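Local coordinates for glycoside hydrolase family protein (Novosphingobium sp. PP1Y, PDB 6Q2F) that probably hydrolyses alpha-L-rhamnosides, acting as a glycoside hydrolase of the alpha-L-rhamnosidase type that carries a bound sodium ion, at residues Leu585-Pro590 with Arg619-Ala624; Asp594-Arg599 with Ala630-Leu635; Leu609-Arg614 with Met646-Ala651. One frame throughout, in Å; residues are numbered along the deposited sequence.

Contact 1 (Leu585-Pro590 with Arg619-Ala624); sequences LEDHRP and RQTLIA. With NA (sodium ion), chain B.
Thr621 OG1 is gripped by two backbone groups of the facing loop: it donates to Glu586 O at 2.8 Å and accepts from His588 N. The second bond, 2.9 Å from His588 N to Thr621 OG1, is nearly straight at 168°. With OG1 swung away from its own backbone N (chi1 -173°), the hydroxyl reaches out from the first turn of helix 620-636 and fits between the carbonyl and the amide. Thr621 CB lies over one face of the His588 ring, toward its rim. In the plane of that ring, His588 ND1 donates to Asp587 OD1 at 2.6 Å, while His588 NE2 is taken by Asp750, so the imidazole is fixed at both nitrogens. The Asp587 carboxylate stands 78° from the Arg619 guanidinium and faces its edge in a salt bridge, with OD2 3.3 Å from Arg619 NH2. The same NH2 donates to a water, which donates in turn to Glu586 OE1 at 2.7 Å. Lower on the glutamate, CG packs on Leu622 CD2 at 3.6 Å. The extended Glu586 chain carries OE2 to the sodium, 2.4 Å away, where Asp503, Ser504, Glu583 and Glu644 complete the coordination. The arrangement is that of a metal site at the C-terminal ends of the strands of a beta/alpha barrel, the end where such barrels hold their active sites.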
ATOM      1  N   LEU A 585      -1.424  -4.929   0.996  1.00 25.50           N
ATOM      2  CA  LEU A 585      -0.041  -4.910   1.486  1.00 28.15           C
ATOM      3  C   LEU A 585       0.554  -3.538   1.721  1.00 29.66           C
ATOM      4  O   LEU A 585       1.143  -3.306   2.725  1.00 26.15           O
ATOM      5  CB  LEU A 585       0.883  -5.775   0.631  1.00 27.37           C
ATOM      6  CG  LEU A 585       0.414  -7.185   0.327  1.00 31.32           C
ATOM      7  CD1 LEU A 585       1.323  -7.886  -0.642  1.00 25.11           C
ATOM      8  CD2 LEU A 585       0.252  -7.984   1.574  1.00 26.62           C
ATOM      9  N   GLU A 586       0.350  -2.657   0.756  1.00 24.45           N
ATOM     10  CA  GLU A 586       0.780  -1.254   0.804  1.00 27.75           C
ATOM     11  C   GLU A 586       2.288  -1.085   0.683  1.00 30.03           C
ATOM     12  O   GLU A 586       2.757  -0.355  -0.199  1.00 28.80           O
ATOM     13  CB  GLU A 586       0.294  -0.543   2.082  1.00 26.34           C
ATOM     14  CG  GLU A 586       0.690   0.952   2.106  1.00 28.85           C
ATOM     15  CD  GLU A 586       0.212   1.691   3.345  1.00 35.51           C
ATOM     16  OE1 GLU A 586       1.070   2.307   3.998  1.00 37.26           O
ATOM     17  OE2 GLU A 586      -0.995   1.663   3.655  1.00 35.65           O
ATOM     18  N   ASP A 587       3.049  -1.745   1.555  1.00 26.64           N
ATOM     19  CA  ASP A 587       4.474  -1.465   1.749  1.00 24.03           C
ATOM     20  C   ASP A 587       5.281  -2.743   1.514  1.00 31.20           C
ATOM     21  O   ASP A 587       5.346  -3.615   2.389  1.00 32.81           O
ATOM     22  CB  ASP A 587       4.708  -0.898   3.154  1.00 28.19           C
ATOM     23  CG  ASP A 587       6.134  -0.413   3.379  1.00 33.00           C
ATOM     24  OD1 ASP A 587       6.931  -0.397   2.423  1.00 31.08           O
ATOM     25  OD2 ASP A 587       6.446  -0.025   4.529  1.00 38.21           O
ATOM     26  N   HIS A 588       5.912  -2.829   0.337  1.00 28.44           N
ATOM     27  CA  HIS A 588       6.747  -3.976  -0.070  1.00 28.05           C
ATOM     28  C   HIS A 588       5.957  -5.269   0.154  1.00 28.14           C
ATOM     29  O   HIS A 588       4.825  -5.392  -0.331  1.00 28.72           O
ATOM     30  CB  HIS A 588       8.076  -3.905   0.646  1.00 31.96           C
ATOM     31  CG  HIS A 588       8.884  -2.706   0.280  1.00 35.76           C
ATOM     32  ND1 HIS A 588       8.663  -1.466   0.834  1.00 35.27           N
ATOM     33  CD2 HIS A 588       9.902  -2.553  -0.597  1.00 33.90           C
ATOM     34  CE1 HIS A 588       9.521  -0.600   0.324  1.00 39.99           C
ATOM     35  NE2 HIS A 588      10.283  -1.232  -0.548  1.00 35.15           N
ATOM     36  N   ARG A 589       6.497  -6.245   0.884  1.00 27.93           N
ATOM     37  CA  ARG A 589       5.916  -7.580   0.956  1.00 28.77           C
ATOM     38  C   ARG A 589       5.896  -8.022   2.411  1.00 33.37           C
ATOM     39  O   ARG A 589       6.759  -8.791   2.857  1.00 37.63           O
ATOM     40  CB  ARG A 589       6.691  -8.558   0.067  1.00 33.35           C
ATOM     41  CG  ARG A 589       6.001  -9.933  -0.075  1.00 29.59           C
ATOM     42  CD  ARG A 589       6.717 -10.827  -1.075  1.00 30.22           C
ATOM     43  NE  ARG A 589       5.814 -11.867  -1.569  1.00 33.70           N
ATOM     44  CZ  ARG A 589       6.118 -12.756  -2.508  1.00 28.73           C
ATOM     45  NH1 ARG A 589       7.325 -12.756  -3.074  1.00 21.90           N
ATOM     46  NH2 ARG A 589       5.207 -13.647  -2.880  1.00 27.15           N
ATOM     47  N   PRO A 590       4.930  -7.533   3.191  1.00 30.92           N
ATOM     48  CA  PRO A 590       4.906  -7.865   4.622  1.00 28.70           C
ATOM     49  C   PRO A 590       4.465  -9.295   4.898  1.00 32.64           C
ATOM     50  O   PRO A 590       4.797  -9.834   5.958  1.00 30.12           O
ATOM     51  CB  PRO A 590       3.905  -6.855   5.195  1.00 27.36           C
ATOM     52  CG  PRO A 590       2.999  -6.580   4.061  1.00 26.47           C
ATOM     53  CD  PRO A 590       3.845  -6.621   2.819  1.00 26.74           C
ATOM     54  N   ARG A 619       7.255   7.423  -2.482  1.00 31.28           N
ATOM     55  CA  ARG A 619       7.631   6.045  -2.196  1.00 28.36           C
ATOM     56  C   ARG A 619       7.075   5.146  -3.285  1.00 30.53           C
ATOM     57  O   ARG A 619       5.857   5.082  -3.478  1.00 34.18           O
ATOM     58  CB  ARG A 619       7.105   5.635  -0.829  1.00 24.82           C
ATOM     59  CG  ARG A 619       7.761   6.432   0.313  1.00 25.79           C
ATOM     60  CD  ARG A 619       7.046   6.117   1.630  1.00 30.23           C
ATOM     61  NE  ARG A 619       7.006   4.681   1.914  1.00 33.18           N
ATOM     62  CZ  ARG A 619       6.085   4.101   2.676  1.00 32.31           C
ATOM     63  NH1 ARG A 619       5.111   4.832   3.206  1.00 35.47           N
ATOM     64  NH2 ARG A 619       6.126   2.791   2.892  1.00 36.50           N
ATOM     65  N   GLN A 620       7.970   4.466  -4.003  1.00 33.36           N
ATOM     66  CA  GLN A 620       7.558   3.656  -5.150  1.00 32.44           C
ATOM     67  C   GLN A 620       6.517   2.612  -4.758  1.00 29.77           C
ATOM     68  O   GLN A 620       5.574   2.362  -5.514  1.00 30.64           O
ATOM     69  CB  GLN A 620       8.777   2.992  -5.783  1.00 31.41           C
ATOM     70  CG  GLN A 620       9.754   4.013  -6.390  1.00 35.22           C
ATOM     71  CD  GLN A 620       9.099   4.883  -7.446  1.00 40.02           C
ATOM     72  OE1 GLN A 620       8.368   4.393  -8.304  1.00 48.67           O
ATOM     73  NE2 GLN A 620       9.341   6.182  -7.374  1.00 51.29           N
ATOM     74  N   THR A 621       6.644   2.015  -3.567  1.00 27.24           N
ATOM     75  CA  THR A 621       5.693   0.974  -3.189  1.00 26.46           C
ATOM     76  C   THR A 621       4.266   1.511  -3.164  1.00 25.86           C
ATOM     77  O   THR A 621       3.309   0.759  -3.397  1.00 29.38           O
ATOM     78  CB  THR A 621       6.076   0.370  -1.832  1.00 28.48           C
ATOM     79  OG1 THR A 621       5.234  -0.753  -1.551  1.00 30.66           O
ATOM     80  CG2 THR A 621       5.968   1.405  -0.697  1.00 22.44           C
ATOM     81  N   LEU A 622       4.109   2.808  -2.905  1.00 28.45           N
ATOM     82  CA  LEU A 622       2.785   3.414  -2.834  1.00 30.31           C
ATOM     83  C   LEU A 622       2.225   3.713  -4.218  1.00 29.50           C
ATOM     84  O   LEU A 622       1.006   3.783  -4.383  1.00 33.04           O
ATOM     85  CB  LEU A 622       2.851   4.689  -1.984  1.00 26.52           C
ATOM     86  CG  LEU A 622       3.309   4.443  -0.536  1.00 29.72           C
ATOM     87  CD1 LEU A 622       3.190   5.698   0.321  1.00 27.35           C
ATOM     88  CD2 LEU A 622       2.484   3.335   0.069  1.00 25.66           C
ATOM     89  N   ILE A 623       3.094   3.923  -5.208  1.00 28.70           N
ATOM     90  CA  ILE A 623       2.641   4.005  -6.597  1.00 21.93           C
ATOM     91  C   ILE A 623       2.069   2.657  -7.031  1.00 23.84           C
ATOM     92  O   ILE A 623       0.949   2.568  -7.539  1.00 28.37           O
ATOM     93  CB  ILE A 623       3.796   4.446  -7.517  1.00 27.58           C
ATOM     94  CG1 ILE A 623       4.399   5.803  -7.082  1.00 33.16           C
ATOM     95  CG2 ILE A 623       3.347   4.429  -8.975  1.00 31.85           C
ATOM     96  CD1 ILE A 623       3.418   6.963  -6.994  1.00 33.66           C
ATOM     97  N   ALA A 624       2.838   1.584  -6.815  1.00 25.54           N
ATOM     98  CA  ALA A 624       2.349   0.234  -7.103  1.00 24.94           C
ATOM     99  C   ALA A 624       1.078  -0.077  -6.321  1.00 25.43           C
ATOM    100  O   ALA A 624       0.133  -0.653  -6.870  1.00 28.18           O
ATOM    101  CB  ALA A 624       3.437  -0.795  -6.786  1.00 21.31           C
TER
HETATM  102 NA    NA B1201      -2.450   1.721   5.545  1.00 37.66          NA
HETATM  103  O   HOH W   1       3.757   2.621   4.457  1.00 37.76           O

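Contact 2 (Asp594-Arg599 with Ala630-Leu635); sequences DDMAMR and ASVAHL
The Arg599 guanidinium is held by Asp595 O, which lies 2.8 Å from Arg599 NE, tilted 21° out of the guanidinium plane, with a weaker bond from NH2 to the same oxygen; Arg599 O meanwhile rests on Val632 CG1 at 3.6 Å. Arg599 NH1 forms a salt bridge with Asp625 and also donates to Met606 O. A second flat group, the His634 ring on the helix, has Ala630 O 3.1 Å above the centre of one face. The Asp594 carboxylate accepts the Ala597 amide on the anti side of OD2, an Asx motif that starts the short helical turn.

Between the backbones the contact is apolar. Val632 faces the turn and its methyls divide the contact: CG1 takes Arg599 O, while CG2 sits 3.4 Å from Met596 O and also touches Met596 CB. Selenomethionine Met596 runs past Val632 in the opposite direction, then bends at its last torsion (chi3 62°). This bend brings CE to Leu635 CD1 at 3.7 Å and to Ser631 CB at 3.8 Å. The hydroxyl of Ser631 is engaged elsewhere, with Lys627 O and Tyr764 N. All five touching residues are buried. A loop turn following strand 579-582 is thus packed against one side of helix 620-636, which belongs to the helical layer around a beta/alpha barrel.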
ATOM      1  N   ASP A 594      -1.581 -11.799  -2.757  1.00 22.42           N
ATOM      2  CA  ASP A 594      -1.606 -10.978  -3.950  1.00 24.96           C
ATOM      3  C   ASP A 594      -2.446  -9.737  -3.680  1.00 25.29           C
ATOM      4  O   ASP A 594      -3.606  -9.855  -3.285  1.00 29.17           O
ATOM      5  CB  ASP A 594      -2.180 -11.753  -5.129  1.00 21.13           C
ATOM      6  CG  ASP A 594      -2.269 -10.884  -6.367  1.00 31.67           C
ATOM      7  OD1 ASP A 594      -1.215 -10.666  -6.981  1.00 26.37           O
ATOM      8  OD2 ASP A 594      -3.365 -10.397  -6.678  1.00 33.30           O
ATOM      9  N   ASP A 595      -1.880  -8.553  -3.928  1.00 27.81           N
ATOM     10  CA  ASP A 595      -2.577  -7.338  -3.505  1.00 27.66           C
ATOM     11  C   ASP A 595      -3.692  -6.900  -4.452  1.00 25.99           C
ATOM     12  O   ASP A 595      -4.412  -5.955  -4.119  1.00 32.09           O
ATOM     13  CB  ASP A 595      -1.589  -6.176  -3.250  1.00 28.23           C
ATOM     14  CG  ASP A 595      -0.546  -5.990  -4.339  1.00 35.07           C
ATOM     15  OD1 ASP A 595      -0.512  -6.767  -5.317  1.00 34.54           O
ATOM     16  OD2 ASP A 595       0.268  -5.051  -4.190  1.00 30.69           O
HETATM   17  N   MSE A 596      -3.881  -7.558  -5.591  1.00 20.25           N
HETATM   18  CA  MSE A 596      -5.136  -7.384  -6.332  1.00 23.43           C
HETATM   19  C   MSE A 596      -6.200  -8.323  -5.785  1.00 24.78           C
HETATM   20  O   MSE A 596      -7.332  -7.924  -5.542  1.00 24.56           O
HETATM   21  CB  MSE A 596      -4.949  -7.604  -7.844  1.00 20.13           C
HETATM   22  CG  MSE A 596      -4.183  -6.445  -8.482  1.00 27.51           C
HETATM   23 SE   MSE A 596      -4.200  -6.568 -10.439  1.00 30.96          SE
HETATM   24  CE  MSE A 596      -6.077  -6.417 -10.768  1.00 19.49           C
ATOM     25  N   ALA A 597      -5.824  -9.582  -5.593  1.00 22.42           N
ATOM     26  CA  ALA A 597      -6.795 -10.556  -5.108  1.00 23.31           C
ATOM     27  C   ALA A 597      -7.321 -10.146  -3.742  1.00 23.01           C
ATOM     28  O   ALA A 597      -8.518 -10.238  -3.466  1.00 26.46           O
ATOM     29  CB  ALA A 597      -6.150 -11.945  -5.059  1.00 24.26           C
HETATM   30  N   MSE A 598      -6.441  -9.637  -2.901  1.00 19.96           N
HETATM   31  CA  MSE A 598      -6.801  -9.228  -1.539  1.00 23.35           C
HETATM   32  C   MSE A 598      -7.857  -8.120  -1.535  1.00 27.97           C
HETATM   33  O   MSE A 598      -8.574  -7.959  -0.556  1.00 29.24           O
HETATM   34  CB  MSE A 598      -5.556  -8.777  -0.792  1.00 25.00           C
HETATM   35  CG  MSE A 598      -4.629  -9.916  -0.423  1.00 22.30           C
HETATM   36 SE   MSE A 598      -2.842  -9.235  -0.094  0.89 25.49          SE
HETATM   37  CE  MSE A 598      -3.256  -8.403   1.653  1.00 27.70           C
ATOM     38  N   ARG A 599      -7.969  -7.379  -2.641  1.00 22.16           N
ATOM     39  CA  ARG A 599      -8.914  -6.272  -2.702  1.00 23.26           C
ATOM     40  C   ARG A 599     -10.078  -6.528  -3.648  1.00 26.45           C
ATOM     41  O   ARG A 599     -10.983  -5.697  -3.734  1.00 22.67           O
ATOM     42  CB  ARG A 599      -8.181  -4.981  -3.088  1.00 27.34           C
ATOM     43  CG  ARG A 599      -7.255  -4.441  -2.009  1.00 28.78           C
ATOM     44  CD  ARG A 599      -6.499  -3.132  -2.407  1.00 25.56           C
ATOM     45  NE  ARG A 599      -5.380  -3.436  -3.277  1.00 27.99           N
ATOM     46  CZ  ARG A 599      -4.309  -2.672  -3.431  1.00 30.85           C
ATOM     47  NH1 ARG A 599      -4.198  -1.530  -2.769  1.00 30.26           N
ATOM     48  NH2 ARG A 599      -3.345  -3.058  -4.248  1.00 33.65           N
ATOM     49  N   ALA A 630      -6.277   0.613  -8.281  1.00 22.18           N
ATOM     50  CA  ALA A 630      -7.044   1.130  -9.408  1.00 23.22           C
ATOM     51  C   ALA A 630      -7.352   0.014 -10.395  1.00 23.35           C
ATOM     52  O   ALA A 630      -8.470  -0.069 -10.917  1.00 25.82           O
ATOM     53  CB  ALA A 630      -6.288   2.265 -10.104  1.00 19.49           C
ATOM     54  N   SER A 631      -6.380  -0.870 -10.647  1.00 23.38           N
ATOM     55  CA  SER A 631      -6.616  -1.982 -11.563  1.00 25.47           C
ATOM     56  C   SER A 631      -7.749  -2.868 -11.066  1.00 24.09           C
ATOM     57  O   SER A 631      -8.588  -3.313 -11.853  1.00 21.93           O
ATOM     58  CB  SER A 631      -5.332  -2.789 -11.745  1.00 23.99           C
ATOM     59  OG  SER A 631      -4.263  -1.945 -12.152  1.00 24.88           O
ATOM     60  N   VAL A 632      -7.799  -3.127  -9.757  1.00 19.13           N
ATOM     61  CA  VAL A 632      -8.889  -3.938  -9.207  1.00 22.15           C
ATOM     62  C   VAL A 632     -10.227  -3.303  -9.548  1.00 22.74           C
ATOM     63  O   VAL A 632     -11.121  -3.948 -10.120  1.00 22.76           O
ATOM     64  CB  VAL A 632      -8.728  -4.121  -7.682  1.00 24.10           C
ATOM     65  CG1 VAL A 632      -9.996  -4.773  -7.098  1.00 19.59           C
ATOM     66  CG2 VAL A 632      -7.533  -5.010  -7.375  1.00 21.12           C
ATOM     67  N   ALA A 633     -10.374  -2.014  -9.228  1.00 24.06           N
ATOM     68  CA  ALA A 633     -11.647  -1.335  -9.440  1.00 23.12           C
ATOM     69  C   ALA A 633     -12.044  -1.320 -10.914  1.00 23.18           C
ATOM     70  O   ALA A 633     -13.232  -1.356 -11.234  1.00 26.39           O
ATOM     71  CB  ALA A 633     -11.578   0.087  -8.894  1.00 19.20           C
ATOM     72  N   HIS A 634     -11.068  -1.227 -11.819  1.00 23.59           N
ATOM     73  CA  HIS A 634     -11.389  -1.242 -13.244  1.00 24.92           C
ATOM     74  C   HIS A 634     -11.835  -2.635 -13.679  1.00 31.35           C
ATOM     75  O   HIS A 634     -12.846  -2.787 -14.374  1.00 26.46           O
ATOM     76  CB  HIS A 634     -10.179  -0.790 -14.078  1.00 19.87           C
ATOM     77  CG  HIS A 634      -9.654   0.566 -13.721  1.00 24.39           C
ATOM     78  ND1 HIS A 634      -8.394   0.988 -14.094  1.00 26.44           N
ATOM     79  CD2 HIS A 634     -10.203   1.594 -13.029  1.00 25.59           C
ATOM     80  CE1 HIS A 634      -8.185   2.213 -13.645  1.00 26.12           C
ATOM     81  NE2 HIS A 634      -9.274   2.609 -13.004  1.00 28.31           N
ATOM     82  N   LEU A 635     -11.092  -3.659 -13.271  1.00 30.44           N
ATOM     83  CA  LEU A 635     -11.381  -5.016 -13.713  1.00 27.02           C
ATOM     84  C   LEU A 635     -12.619  -5.589 -13.032  1.00 29.58           C
ATOM     85  O   LEU A 635     -13.490  -6.141 -13.711  1.00 26.68           O
ATOM     86  CB  LEU A 635     -10.159  -5.902 -13.477  1.00 22.85           C
ATOM     87  CG  LEU A 635      -9.146  -5.594 -14.576  1.00 27.03           C
ATOM     88  CD1 LEU A 635      -7.757  -5.715 -14.046  1.00 30.60           C
ATOM     89  CD2 LEU A 635      -9.347  -6.560 -15.747  1.00 24.55           C
TER

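Contact 3 (Leu609-Arg614 with Met646-Ala651); sequences LWTFNR and MTASMA
Strands 604-610 and 642-649 run parallel, Trp610 bridging to Thr647: Met646 N donates to Leu609 O at 2.7 Å, and Thr611 N to Thr647 O at 2.8 Å. Trp610 and Thr647 point to the same face of the sheet, and the threonine's CB and CG2 lie over one face of the indole. Its CB is 3.6 Å from the centroid of the Trp610 five-membered ring and only 8° off the ring normal, a clear CH-pi contact. Thr647 CG2, turned anti to its backbone N, extends the overlap toward the benzene half and comes within 3.6 Å of Trp610 CE2. Arg619 makes a cation-pi contact on the other face of the indole. With helix 620-636 as the crossover, the two strands form a beta-alpha-beta unit of the barrel. Beyond the bridge, Thr611 turns toward the neighbouring strand: its CG2 touches Met646 O at 3.4 Å, and its OG1 lies beside Ala648 CB at 3.5 Å. A water donates to Thr611 O, and Ser649 N reaches the same water through a weak bond. Helix 657-670 packs on the Leu609, Thr611 and Met646 side chains.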
ATOM      1  N   LEU A 609      -0.979   7.043  -0.114  1.00 26.25           N
ATOM      2  CA  LEU A 609       0.113   7.870  -0.630  1.00 24.14           C
ATOM      3  C   LEU A 609       0.576   8.830   0.450  1.00 26.58           C
ATOM      4  O   LEU A 609      -0.238   9.562   1.013  1.00 34.09           O
ATOM      5  CB  LEU A 609      -0.273   8.674  -1.882  1.00 25.45           C
ATOM      6  CG  LEU A 609       0.930   9.583  -2.230  1.00 33.45           C
ATOM      7  CD1 LEU A 609       2.100   8.789  -2.884  1.00 26.90           C
ATOM      8  CD2 LEU A 609       0.565  10.811  -3.075  1.00 35.87           C
ATOM      9  N   TRP A 610       1.878   8.825   0.718  1.00 24.27           N
ATOM     10  CA  TRP A 610       2.488   9.736   1.674  1.00 25.95           C
ATOM     11  C   TRP A 610       2.994  10.992   0.963  1.00 28.20           C
ATOM     12  O   TRP A 610       3.333  10.965  -0.221  1.00 35.59           O
ATOM     13  CB  TRP A 610       3.657   9.063   2.398  1.00 20.72           C
ATOM     14  CG  TRP A 610       3.259   8.053   3.438  1.00 34.69           C
ATOM     15  CD1 TRP A 610       2.218   7.180   3.377  1.00 38.10           C
ATOM     16  CD2 TRP A 610       3.903   7.825   4.687  1.00 38.03           C
ATOM     17  NE1 TRP A 610       2.171   6.426   4.513  1.00 37.39           N
ATOM     18  CE2 TRP A 610       3.198   6.805   5.337  1.00 40.06           C
ATOM     19  CE3 TRP A 610       5.012   8.391   5.323  1.00 48.85           C
ATOM     20  CZ2 TRP A 610       3.567   6.323   6.590  1.00 39.06           C
ATOM     21  CZ3 TRP A 610       5.372   7.918   6.572  1.00 50.27           C
ATOM     22  CH2 TRP A 610       4.648   6.894   7.191  1.00 45.78           C
ATOM     23  N   THR A 611       3.020  12.105   1.693  1.00 24.87           N
ATOM     24  CA  THR A 611       3.683  13.285   1.172  1.00 21.68           C
ATOM     25  C   THR A 611       5.166  12.989   0.985  1.00 27.50           C
ATOM     26  O   THR A 611       5.744  12.108   1.631  1.00 29.11           O
ATOM     27  CB  THR A 611       3.491  14.468   2.109  1.00 26.49           C
ATOM     28  OG1 THR A 611       4.221  14.237   3.314  1.00 28.41           O
ATOM     29  CG2 THR A 611       1.993  14.635   2.420  1.00 26.06           C
ATOM     30  N   PHE A 612       5.781  13.731   0.071  1.00 29.76           N
ATOM     31  CA  PHE A 612       7.183  13.511  -0.245  1.00 32.57           C
ATOM     32  C   PHE A 612       7.788  14.817  -0.736  1.00 36.52           C
ATOM     33  O   PHE A 612       7.097  15.653  -1.329  1.00 38.40           O
ATOM     34  CB  PHE A 612       7.345  12.419  -1.307  1.00 29.32           C
ATOM     35  CG  PHE A 612       6.605  12.715  -2.589  1.00 32.09           C
ATOM     36  CD1 PHE A 612       5.279  12.338  -2.737  1.00 27.48           C
ATOM     37  CD2 PHE A 612       7.234  13.366  -3.643  1.00 32.52           C
ATOM     38  CE1 PHE A 612       4.592  12.616  -3.905  1.00 29.30           C
ATOM     39  CE2 PHE A 612       6.560  13.635  -4.832  1.00 28.54           C
ATOM     40  CZ  PHE A 612       5.237  13.272  -4.959  1.00 28.70           C
ATOM     41  N   ASN A 613       9.087  14.979  -0.498  1.00 34.38           N
ATOM     42  CA  ASN A 613       9.822  16.085  -1.102  1.00 40.44           C
ATOM     43  C   ASN A 613       9.951  15.893  -2.610  1.00 40.59           C
ATOM     44  O   ASN A 613      10.191  14.782  -3.099  1.00 42.29           O
ATOM     45  CB  ASN A 613      11.203  16.207  -0.466  1.00 45.42           C
ATOM     46  CG  ASN A 613      11.120  16.575   1.002  1.00 56.34           C
ATOM     47  OD1 ASN A 613      10.314  17.421   1.391  1.00 53.28           O
ATOM     48  ND2 ASN A 613      11.936  15.928   1.828  1.00 63.09           N
ATOM     49  N   ARG A 614       9.791  16.991  -3.352  1.00 42.91           N
ATOM     50  CA  ARG A 614       9.871  16.917  -4.807  1.00 43.94           C
ATOM     51  C   ARG A 614      11.202  16.331  -5.252  1.00 41.50           C
ATOM     52  O   ARG A 614      11.248  15.527  -6.189  1.00 46.15           O
ATOM     53  CB  ARG A 614       9.655  18.302  -5.417  1.00 43.39           C
ATOM     54  CG  ARG A 614       9.375  18.242  -6.919  1.00 49.65           C
ATOM     55  CD  ARG A 614       9.268  19.623  -7.541  1.00 49.13           C
ATOM     56  NE  ARG A 614       8.163  20.381  -6.970  1.00 45.97           N
ATOM     57  CZ  ARG A 614       6.994  20.568  -7.577  1.00 45.36           C
ATOM     58  NH1 ARG A 614       6.773  20.050  -8.783  1.00 44.56           N
ATOM     59  NH2 ARG A 614       6.046  21.278  -6.976  1.00 43.51           N
HETATM   60  N   MSE A 646      -2.006  11.425   1.869  1.00 25.96           N
HETATM   61  CA  MSE A 646      -1.193  12.560   2.294  1.00 31.13           C
HETATM   62  C   MSE A 646      -0.719  12.444   3.706  1.00 33.55           C
HETATM   63  O   MSE A 646      -0.540  13.453   4.416  1.00 35.09           O
HETATM   64  CB  MSE A 646      -1.949  13.879   2.102  1.00 28.67           C
HETATM   65  CG  MSE A 646      -2.157  14.154   0.646  1.00 27.93           C
HETATM   66 SE   MSE A 646      -3.023  15.841   0.239  1.00 38.42          SE
HETATM   67  CE  MSE A 646      -4.659  15.289   0.701  1.00 27.06           C
ATOM     68  N   THR A 647      -0.487  11.206   4.111  1.00 28.48           N
ATOM     69  CA  THR A 647       0.201  10.976   5.366  1.00 26.19           C
ATOM     70  C   THR A 647       1.532  11.708   5.339  1.00 28.84           C
ATOM     71  O   THR A 647       2.229  11.720   4.317  1.00 30.73           O
ATOM     72  CB  THR A 647       0.418   9.485   5.599  1.00 29.83           C
ATOM     73  OG1 THR A 647      -0.845   8.819   5.559  1.00 39.20           O
ATOM     74  CG2 THR A 647       1.075   9.283   6.957  1.00 32.02           C
ATOM     75  N   ALA A 648       1.865  12.346   6.455  1.00 33.29           N
ATOM     76  CA  ALA A 648       3.081  13.127   6.577  1.00 35.88           C
ATOM     77  C   ALA A 648       3.755  12.793   7.895  1.00 37.95           C
ATOM     78  O   ALA A 648       3.094  12.548   8.905  1.00 38.61           O
ATOM     79  CB  ALA A 648       2.790  14.627   6.506  1.00 36.48           C
ATOM     80  N   SER A 649       5.077  12.800   7.873  1.00 45.12           N
ATOM     81  CA  SER A 649       5.877  12.453   9.035  1.00 45.25           C
ATOM     82  C   SER A 649       6.773  13.624   9.421  1.00 43.08           C
ATOM     83  O   SER A 649       7.501  14.151   8.579  1.00 46.74           O
ATOM     84  CB  SER A 649       6.705  11.195   8.741  1.00 40.08           C
ATOM     85  OG  SER A 649       7.584  10.931   9.800  1.00 50.37           O
HETATM   86  N   MSE A 650       6.701  14.027  10.691  1.00 46.45           N
HETATM   87  CA  MSE A 650       7.585  15.033  11.271  1.00 54.55           C
HETATM   88  C   MSE A 650       7.566  16.350  10.489  1.00 56.65           C
HETATM   89  O   MSE A 650       8.607  16.922  10.166  1.00 53.59           O
HETATM   90  CB  MSE A 650       9.003  14.476  11.375  1.00 71.81           C
HETATM   91  CG  MSE A 650       9.111  13.339  12.379  1.00 92.95           C
HETATM   92 SE   MSE A 650      10.911  12.662  12.611  1.00120.94          SE
HETATM   93  CE  MSE A 650      11.152  11.603  10.995  1.00126.44           C
ATOM     94  N   ALA A 651       6.359  16.819  10.189  1.00 53.14           N
ATOM     95  CA  ALA A 651       6.145  18.105   9.522  1.00 49.12           C
ATOM     96  C   ALA A 651       4.947  18.789  10.169  1.00 42.34           C
ATOM     97  O   ALA A 651       3.885  18.940   9.556  1.00 45.06           O
ATOM     98  CB  ALA A 651       5.945  17.910   8.016  1.00 40.90           C
TER
HETATM   99  O   HOH W   2       6.053  11.991   4.658  1.00 46.00           O

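How the contacts relate
Helix 620-636 ties the three contacts together: its start serves contact 1, its later part contact 2, and it connects the two strands of contact 3. Contacts 1 and 2, centred 14 Å apart, meet where Leu585 CD2 packs on Met598 CE at 3.5 Å. Contacts 1 and 3, centred 15 Å apart, also touch: Leu622 CD1 packs on Trp610 N at 3.4 Å. Contacts 2 and 3 stay separate, about 10 Å between nearest atoms. Only contact 1 binds the sodium directly; the Trp610 side chain is about 7 Å from the ion and that of Arg599 about 9 Å.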